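Local coordinates for protein probable sensor histidine kinase pdtas (Mycobacterium tuberculosis, PDB 2YKF) that probably senses c-di-GMP in nutrient-starved mycobacteria and, as a cytosolic histidine kinase, autophosphorylates to start PdtaR/PdtaS two-component signalling, this chain being its GAF and PAS sensor region, at residues D22-V27 against M44-D49; A126-H131 against D154-L159. All blocks are in the same frame, centred on the assembly; numbering follows the deposited sequence. Where two conformers were deposited one is given.

Interaction 1 of 2, residues D22-V27 against M44-D49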
ATOM      1  N   ASP A  22     -22.674  -5.363  10.500  1.00 34.58           N
ATOM      2  CA  ASP A  22     -21.452  -6.169  10.263  1.00 35.60           C
ATOM      3  C   ASP A  22     -20.954  -6.210   8.853  1.00 32.91           C
ATOM      4  O   ASP A  22     -19.761  -6.083   8.624  1.00 31.05           O
ATOM      5  CB  ASP A  22     -21.699  -7.634  10.609  1.00 37.39           C
ATOM      6  CG  ASP A  22     -21.751  -7.874  12.041  1.00 40.91           C
ATOM      7  OD1 ASP A  22     -21.331  -6.969  12.824  1.00 48.60           O
ATOM      8  OD2 ASP A  22     -22.160  -9.021  12.397  1.00 48.46           O
ATOM      9  N   HIS A  23     -21.855  -6.479   7.914  1.00 30.25           N
ATOM     10  CA  HIS A  23     -21.479  -6.520   6.544  1.00 29.17           C
ATOM     11  C   HIS A  23     -20.880  -5.170   6.061  1.00 29.40           C
ATOM     12  O   HIS A  23     -19.910  -5.169   5.306  1.00 27.20           O
ATOM     13  CB  HIS A  23     -22.676  -6.884   5.692  1.00 30.58           C
ATOM     14  CG  HIS A  23     -22.356  -7.096   4.246  1.00 29.59           C
ATOM     15  ND1 HIS A  23     -21.644  -8.186   3.793  1.00 32.23           N
ATOM     16  CD2 HIS A  23     -22.691  -6.381   3.145  1.00 29.14           C
ATOM     17  CE1 HIS A  23     -21.571  -8.143   2.475  1.00 34.36           C
ATOM     18  NE2 HIS A  23     -22.219  -7.060   2.056  1.00 29.53           N
ATOM     19  N   LEU A  24     -21.462  -4.038   6.472  1.00 28.50           N
ATOM     20  CA  LEU A  24     -20.894  -2.773   6.029  1.00 29.17           C
ATOM     21  C   LEU A  24     -19.543  -2.562   6.661  1.00 27.54           C
ATOM     22  O   LEU A  24     -18.647  -2.019   6.010  1.00 26.16           O
ATOM     23  CB  LEU A  24     -21.815  -1.553   6.288  1.00 29.54           C
ATOM     24  CG  LEU A  24     -23.119  -1.637   5.449  1.00 28.26           C
ATOM     25  CD1 LEU A  24     -23.979  -0.429   5.736  1.00 28.77           C
ATOM     26  CD2 LEU A  24     -22.831  -1.701   3.994  1.00 27.07           C
ATOM     27  N   HIS A  25     -19.388  -2.943   7.924  1.00 27.42           N
ATOM     28  CA  HIS A  25     -18.061  -2.848   8.568  1.00 29.56           C
ATOM     29  C   HIS A  25     -17.013  -3.657   7.758  1.00 29.16           C
ATOM     30  O   HIS A  25     -15.897  -3.193   7.517  1.00 27.94           O
ATOM     31  CB  HIS A  25     -18.078  -3.393   9.996  1.00 30.37           C
ATOM     32  CG  HIS A  25     -18.615  -2.431  11.006  1.00 34.66           C
ATOM     33  ND1 HIS A  25     -17.843  -1.437  11.576  1.00 33.66           N
ATOM     34  CD2 HIS A  25     -19.828  -2.362  11.625  1.00 37.19           C
ATOM     35  CE1 HIS A  25     -18.559  -0.781  12.486  1.00 36.70           C
ATOM     36  NE2 HIS A  25     -19.766  -1.321  12.531  1.00 40.99           N
ATOM     37  N   ALA A  26     -17.394  -4.857   7.375  1.00 29.78           N
ATOM     38  CA  ALA A  26     -16.566  -5.729   6.480  1.00 28.97           C
ATOM     39  C   ALA A  26     -16.243  -5.084   5.129  1.00 27.34           C
ATOM     40  O   ALA A  26     -15.095  -5.152   4.645  1.00 25.29           O
ATOM     41  CB  ALA A  26     -17.286  -7.117   6.281  1.00 29.25           C
ATOM     42  N   VAL A  27     -17.234  -4.447   4.475  1.00 25.68           N
ATOM     43  CA  VAL A  27     -16.946  -3.712   3.260  1.00 25.10           C
ATOM     44  C   VAL A  27     -15.829  -2.669   3.449  1.00 25.96           C
ATOM     45  O   VAL A  27     -14.843  -2.634   2.648  1.00 26.82           O
ATOM     46  CB  VAL A  27     -18.201  -2.943   2.705  1.00 26.71           C
ATOM     47  CG1 VAL A  27     -17.769  -2.027   1.516  1.00 23.72           C
ATOM     48  CG2 VAL A  27     -19.306  -4.007   2.280  1.00 25.80           C
ATOM     49  N   MET A  44     -19.355   5.722   0.740  1.00 26.34           N
ATOM     50  CA  MET A  44     -20.431   4.814   1.087  1.00 29.44           C
ATOM     51  C   MET A  44     -21.612   5.617   1.637  1.00 30.32           C
ATOM     52  O   MET A  44     -21.460   6.374   2.563  1.00 32.04           O
ATOM     53  CB  MET A  44     -19.993   3.838   2.161  1.00 27.38           C
ATOM     54  CG  MET A  44     -21.118   2.861   2.544  1.00 31.54           C
ATOM     55  SD  MET A  44     -20.606   1.730   3.890  1.00 32.15           S
ATOM     56  CE  MET A  44     -19.843   0.538   2.829  1.00 32.05           C
ATOM     57  N   TRP A  45     -22.791   5.395   1.069  1.00 31.64           N
ATOM     58  CA  TRP A  45     -24.013   6.155   1.459  1.00 32.33           C
ATOM     59  C   TRP A  45     -25.036   5.216   2.036  1.00 32.45           C
ATOM     60  O   TRP A  45     -25.207   4.101   1.511  1.00 32.11           O
ATOM     61  CB  TRP A  45     -24.629   6.792   0.223  1.00 31.64           C
ATOM     62  CG  TRP A  45     -23.722   7.781  -0.413  1.00 32.21           C
ATOM     63  CD1 TRP A  45     -22.865   7.584  -1.421  1.00 31.30           C
ATOM     64  CD2 TRP A  45     -23.629   9.134  -0.054  1.00 31.47           C
ATOM     65  NE1 TRP A  45     -22.185   8.751  -1.724  1.00 32.36           N
ATOM     66  CE2 TRP A  45     -22.665   9.731  -0.897  1.00 36.97           C
ATOM     67  CE3 TRP A  45     -24.311   9.927   0.864  1.00 33.17           C
ATOM     68  CZ2 TRP A  45     -22.346  11.106  -0.829  1.00 35.33           C
ATOM     69  CZ3 TRP A  45     -23.974  11.293   0.951  1.00 34.22           C
ATOM     70  CH2 TRP A  45     -22.995  11.851   0.126  1.00 33.56           C
ATOM     71  N   VAL A  46     -25.659   5.624   3.149  1.00 31.27           N
ATOM     72  CA  VAL A  46     -26.824   4.916   3.708  1.00 32.75           C
ATOM     73  C   VAL A  46     -28.072   5.855   3.657  1.00 36.51           C
ATOM     74  O   VAL A  46     -27.914   7.070   3.403  1.00 35.10           O
ATOM     75  CB  VAL A  46     -26.608   4.334   5.132  1.00 31.81           C
ATOM     76  CG1 VAL A  46     -25.461   3.208   5.120  1.00 28.42           C
ATOM     77  CG2 VAL A  46     -26.299   5.442   6.210  1.00 32.00           C
ATOM     78  N   ARG A  47     -29.264   5.268   3.854  1.00 37.65           N
ATOM     79  CA  ARG A  47     -30.558   5.980   3.697  1.00 41.77           C
ATOM     80  C   ARG A  47     -31.291   5.798   4.984  1.00 42.75           C
ATOM     81  O   ARG A  47     -31.524   4.676   5.438  1.00 41.92           O
ATOM     82  CB  ARG A  47     -31.368   5.359   2.556  1.00 42.56           C
ATOM     83  CG  ARG A  47     -32.741   5.998   2.346  1.00 48.36           C
ATOM     84  CD  ARG A  47     -33.445   5.414   1.141  1.00 55.39           C
ATOM     85  NE  ARG A  47     -34.027   4.093   1.428  1.00 59.86           N
ATOM     86  CZ  ARG A  47     -34.807   3.411   0.567  1.00 62.81           C
ATOM     87  NH1 ARG A  47     -35.091   3.922  -0.632  1.00 60.62           N
ATOM     88  NH2 ARG A  47     -35.312   2.219   0.902  1.00 59.94           N
ATOM     89  N   ARG A  48     -31.612   6.899   5.645  1.00 44.86           N
ATOM     90  CA  ARG A  48     -32.293   6.772   6.923  1.00 46.64           C
ATOM     91  C   ARG A  48     -33.775   6.494   6.674  1.00 48.39           C
ATOM     92  O   ARG A  48     -34.214   6.479   5.523  1.00 46.45           O
ATOM     93  CB  ARG A  48     -32.199   8.071   7.709  1.00 47.79           C
ATOM     94  CG  ARG A  48     -31.059   8.969   7.393  1.00 49.82           C
ATOM     95  CD  ARG A  48     -31.498  10.413   7.706  1.00 56.83           C
ATOM     96  NE  ARG A  48     -30.824  10.916   8.885  1.00 60.80           N
ATOM     97  CZ  ARG A  48     -31.114  12.053   9.507  1.00 60.31           C
ATOM     98  NH1 ARG A  48     -32.118  12.818   9.100  1.00 58.79           N
ATOM     99  NH2 ARG A  48     -30.391  12.406  10.563  1.00 61.22           N
ATOM    100  N   ASP A  49     -34.526   6.296   7.771  1.00 51.31           N
ATOM    101  CA  ASP A  49     -36.006   6.471   7.795  0.50 52.70           C
ATOM    102  C   ASP A  49     -36.489   7.586   6.852  1.00 53.37           C
ATOM    103  O   ASP A  49     -37.223   7.356   5.858  1.00 54.61           O
ATOM    104  CB  ASP A  49     -36.507   6.775   9.234  0.50 52.76           C
ATOM    105  CG  ASP A  49     -35.546   7.691  10.063  0.50 52.26           C
ATOM    106  OD1 ASP A  49     -35.054   8.746   9.598  0.50 48.53           O
ATOM    107  OD2 ASP A  49     -35.309   7.347  11.231  0.50 53.39           O
TER

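Interaction 2 of 2, residues A126-H131 against D154-L159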
ATOM      1  N   ALA A 126     -26.535  -0.276   1.344  1.00 29.89           N
ATOM      2  CA  ALA A 126     -25.748   0.922   1.133  1.00 30.04           C
ATOM      3  C   ALA A 126     -25.539   1.077  -0.326  1.00 28.46           C
ATOM      4  O   ALA A 126     -25.747   0.136  -1.088  1.00 28.95           O
ATOM      5  CB  ALA A 126     -24.312   0.849   1.894  1.00 28.85           C
ATOM      6  N   VAL A 127     -25.108   2.265  -0.724  1.00 29.27           N
ATOM      7  CA  VAL A 127     -24.700   2.539  -2.099  1.00 29.12           C
ATOM      8  C   VAL A 127     -23.304   3.207  -2.147  1.00 30.20           C
ATOM      9  O   VAL A 127     -23.024   4.091  -1.357  1.00 33.30           O
ATOM     10  CB  VAL A 127     -25.716   3.479  -2.780  1.00 30.76           C
ATOM     11  CG1 VAL A 127     -25.248   3.819  -4.150  1.00 27.81           C
ATOM     12  CG2 VAL A 127     -27.069   2.749  -2.862  1.00 32.34           C
ATOM     13  N   LEU A 128     -22.465   2.780  -3.068  1.00 29.92           N
ATOM     14  CA  LEU A 128     -21.121   3.334  -3.238  1.00 30.89           C
ATOM     15  C   LEU A 128     -21.202   4.285  -4.331  1.00 32.21           C
ATOM     16  O   LEU A 128     -21.810   3.961  -5.358  1.00 32.91           O
ATOM     17  CB  LEU A 128     -20.176   2.214  -3.714  1.00 29.48           C
ATOM     18  CG  LEU A 128     -20.025   1.009  -2.750  1.00 27.82           C
ATOM     19  CD1 LEU A 128     -18.999   0.065  -3.319  1.00 32.64           C
ATOM     20  CD2 LEU A 128     -19.538   1.482  -1.386  1.00 29.57           C
ATOM     21  N   THR A 129     -20.595   5.453  -4.179  1.00 31.26           N
ATOM     22  CA  THR A 129     -20.309   6.265  -5.387  1.00 32.54           C
ATOM     23  C   THR A 129     -18.821   6.228  -5.676  1.00 34.34           C
ATOM     24  O   THR A 129     -17.998   6.298  -4.726  1.00 32.47           O
ATOM     25  CB  THR A 129     -20.813   7.714  -5.220  1.00 32.46           C
ATOM     26  OG1 THR A 129     -20.285   8.281  -3.990  1.00 35.02           O
ATOM     27  CG2 THR A 129     -22.428   7.716  -5.211  1.00 32.77           C
ATOM     28  N   ARG A 130     -18.479   6.037  -6.952  1.00 33.00           N
ATOM     29  CA  ARG A 130     -17.106   6.016  -7.413  1.00 34.72           C
ATOM     30  C   ARG A 130     -16.741   7.381  -8.083  1.00 35.16           C
ATOM     31  O   ARG A 130     -17.517   7.905  -8.901  1.00 35.69           O
ATOM     32  CB  ARG A 130     -16.943   4.866  -8.412  1.00 34.46           C
ATOM     33  CG  ARG A 130     -15.564   4.646  -9.027  1.00 39.00           C
ATOM     34  CD  ARG A 130     -15.599   3.409 -10.008  1.00 43.23           C
ATOM     35  NE  ARG A 130     -14.347   3.177 -10.797  1.00 46.74           N
ATOM     36  CZ  ARG A 130     -14.070   2.052 -11.494  1.00 48.04           C
ATOM     37  NH1 ARG A 130     -14.923   1.024 -11.511  1.00 46.51           N
ATOM     38  NH2 ARG A 130     -12.920   1.931 -12.161  1.00 47.70           N
ATOM     39  N   HIS A 131     -15.606   7.973  -7.727  1.00 32.74           N
ATOM     40  CA  HIS A 131     -15.241   9.265  -8.291  1.00 33.38           C
ATOM     41  C   HIS A 131     -13.831   9.126  -8.773  1.00 34.84           C
ATOM     42  O   HIS A 131     -12.992   8.539  -8.062  1.00 32.00           O
ATOM     43  CB  HIS A 131     -15.286  10.318  -7.207  1.00 34.71           C
ATOM     44  CG  HIS A 131     -16.562  10.344  -6.417  1.00 36.90           C
ATOM     45  ND1 HIS A 131     -17.396  11.441  -6.394  1.00 40.92           N
ATOM     46  CD2 HIS A 131     -17.091   9.450  -5.546  1.00 38.60           C
ATOM     47  CE1 HIS A 131     -18.408  11.203  -5.569  1.00 43.11           C
ATOM     48  NE2 HIS A 131     -18.234  10.007  -5.029  1.00 38.89           N
ATOM     49  N   ASP A 154     -15.369  -6.980 -11.408  1.00 30.43           N
ATOM     50  CA  ASP A 154     -15.776  -8.255 -10.807  1.00 29.80           C
ATOM     51  C   ASP A 154     -16.154  -8.115  -9.340  1.00 30.01           C
ATOM     52  O   ASP A 154     -17.132  -8.713  -8.890  1.00 28.04           O
ATOM     53  CB  ASP A 154     -14.652  -9.292 -10.920  1.00 30.57           C
ATOM     54  CG  ASP A 154     -14.468  -9.799 -12.321  1.00 36.94           C
ATOM     55  OD1 ASP A 154     -15.449  -9.700 -13.093  1.00 39.59           O
ATOM     56  OD2 ASP A 154     -13.348 -10.268 -12.661  1.00 40.76           O
ATOM     57  N   LEU A 155     -15.385  -7.334  -8.556  1.00 28.65           N
ATOM     58  CA  LEU A 155     -15.731  -7.200  -7.129  1.00 27.38           C
ATOM     59  C   LEU A 155     -16.965  -6.348  -6.962  1.00 28.10           C
ATOM     60  O   LEU A 155     -17.711  -6.570  -6.049  1.00 27.57           O
ATOM     61  CB  LEU A 155     -14.590  -6.510  -6.322  1.00 25.87           C
ATOM     62  CG  LEU A 155     -13.248  -7.222  -6.429  1.00 30.50           C
ATOM     63  CD1 LEU A 155     -12.215  -6.287  -5.722  1.00 32.91           C
ATOM     64  CD2 LEU A 155     -13.380  -8.605  -5.767  1.00 31.05           C
ATOM     65  N   LEU A 156     -17.108  -5.292  -7.769  1.00 29.22           N
ATOM     66  CA  LEU A 156     -18.311  -4.431  -7.679  1.00 29.96           C
ATOM     67  C   LEU A 156     -19.584  -5.279  -7.936  1.00 30.77           C
ATOM     68  O   LEU A 156     -20.610  -5.117  -7.275  1.00 31.39           O
ATOM     69  CB  LEU A 156     -18.172  -3.331  -8.710  1.00 30.30           C
ATOM     70  CG  LEU A 156     -17.326  -2.144  -8.211  1.00 32.49           C
ATOM     71  CD1 LEU A 156     -17.104  -1.190  -9.345  1.00 35.72           C
ATOM     72  CD2 LEU A 156     -17.960  -1.422  -7.004  1.00 30.88           C
ATOM     73  N   ARG A 157     -19.478  -6.221  -8.851  1.00 31.47           N
ATOM     74  CA  ARG A 157     -20.594  -7.173  -9.094  1.00 35.06           C
ATOM     75  C   ARG A 157     -20.868  -8.082  -7.878  1.00 33.09           C
ATOM     76  O   ARG A 157     -22.004  -8.246  -7.471  1.00 31.73           O
ATOM     77  CB  ARG A 157     -20.388  -7.954 -10.424  1.00 32.95           C
ATOM     78  CG  ARG A 157     -21.059  -9.311 -10.492  1.00 42.90           C
ATOM     79  CD  ARG A 157     -22.413  -9.338 -11.228  1.00 54.25           C
ATOM     80  NE  ARG A 157     -22.261  -9.588 -12.668  1.00 62.34           N
ATOM     81  CZ  ARG A 157     -23.116 -10.279 -13.440  1.00 66.69           C
ATOM     82  NH1 ARG A 157     -24.211 -10.858 -12.922  1.00 68.82           N
ATOM     83  NH2 ARG A 157     -22.855 -10.415 -14.743  1.00 66.82           N
ATOM     84  N   MET A 158     -19.813  -8.609  -7.247  1.00 32.27           N
ATOM     85  CA  MET A 158     -19.969  -9.344  -6.014  1.00 30.70           C
ATOM     86  C   MET A 158     -20.558  -8.512  -4.889  1.00 31.53           C
ATOM     87  O   MET A 158     -21.382  -9.036  -4.077  1.00 31.31           O
ATOM     88  CB  MET A 158     -18.571  -9.900  -5.628  1.00 30.93           C
ATOM     89  CG  MET A 158     -18.223 -11.043  -6.549  1.00 31.84           C
ATOM     90  SD  MET A 158     -16.623 -11.790  -6.258  1.00 34.97           S
ATOM     91  CE  MET A 158     -17.037 -12.746  -4.833  1.00 33.46           C
ATOM     92  N   LEU A 159     -20.117  -7.232  -4.765  1.00 29.66           N
ATOM     93  CA  LEU A 159     -20.743  -6.345  -3.775  1.00 31.05           C
ATOM     94  C   LEU A 159     -22.267  -6.218  -4.049  1.00 30.92           C
ATOM     95  O   LEU A 159     -23.076  -6.269  -3.107  1.00 32.83           O
ATOM     96  CB  LEU A 159     -20.115  -4.944  -3.835  1.00 30.50           C
ATOM     97  CG  LEU A 159     -18.761  -4.932  -3.097  1.00 32.32           C
ATOM     98  CD1 LEU A 159     -17.917  -3.740  -3.593  1.00 32.74           C
ATOM     99  CD2 LEU A 159     -19.108  -4.763  -1.652  1.00 29.58           C
TER

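Interaction 1 of 2, residues D22-V27 against M44-D49
Met44 reaches from its strand toward helix 18-38 and brings its terminal methyl against both Leu24 and Val27. The chain leaves the strand with CG anti to the backbone N (chi1 -180°), runs straight through CB-CG, and then bends at the thioether (chi3 -85°), which turns CE toward the helix. There CE meets CG1 of Val27 at 3.6 Å, with Val27 CB only a little farther, at 3.9 Å from the same CE. Leu24 meets the same end of the methionine: its CD2 lies 3.9 Å from Met44 CE and 4.1 Å from Met44 SD. Leu24 divides its two methyls between two strand residues: while CD2 goes to the methionine, CD1 comes within 4.0 Å of CG1 of Val46, two positions further along the strand. In all three pairs the side chains cross obliquely, so each pair meets mainly through its terminal methyls. No hydrogen bond crosses the interface; apolar packing does the work, and all four residues are buried. The axis of the helical segment 22-27 runs nearly antiparallel to that of the strand segment 44-47, at 165°, with a closest approach of 11.4 Å. Helix 18-38 thus covers one face of the GAF sheet: strand 41-47, which carries Met44 and Val46, is hydrogen-bonded to strand 53-59 on one side and to strand 123-131 on the other, where Ala126 touches Met44. Trp45, between the two contact residues, packs instead against helix 83-90.

Interaction 2 of 2, residues A126-H131 against D154-L159
A second helix lies on the antiparallel sheet of the GAF domain here: segment 154-159 of helix 143-161 packs over strand 123-131 through Leu156, Leu159, Leu128 and Arg130. Leu128 stands in the middle. Its CG sits beside the backbone N, anti to the carbonyl carbon (chi1 -61°), and the one methyl CD1 serves both helix leucines: it is 4.0 Å from CD1 of Leu159 and 4.1 Å from CD2 of Leu156. The approaches differ, Leu159 crossing Leu128 at about a right angle and Leu156 at a slant. Leu156 also spreads its methyls over two strand residues, since its CD1 lies 3.8 Å from NH1 of Arg130. That arginine is extended from CG to NE, which carries the guanidinium out from the strand and across the leucine at roughly 90° to its side chain. This is van der Waals contact with a charged group, and a long, weak ion pair joins the same NH1 to Glu114 on the neighbouring strand. Segments 126-131 and 154-159 run close to antiparallel, 159° between their directions and 11.2 Å between their axes at the nearest point. Leu155 and Leu159 also touch Leu37 and Leu34 of helix 18-38, so the two helices pack together as well as against the strands. An antiparallel sheet with helices 18-38 and 143-161 packed together on one face is the architecture expected of a GAF module.

Overall arrangement
Both interactions rest on the same antiparallel sheet, for strands 41-47 and 123-131 are neighbours in it, and their centres lie 12 Å apart. The strands are joined directly: Trp45 N probably donates to Val127 O at 2.8 Å, and Trp45 NE1 probably bonds to Thr129 OG1 at 3.0 Å. On the helix-covered face, Leu24 CD2 of interaction 1 packs on Ala126 CB of interaction 2 at 3.6 Å, so the two contacts adjoin on the same face of the sheet. Neither contact includes a ligand. At the outer side of interaction 1, His25 is hydrogen-bonded to Glu285 of the second subunit, placing helix 18-38 at the dimer interface.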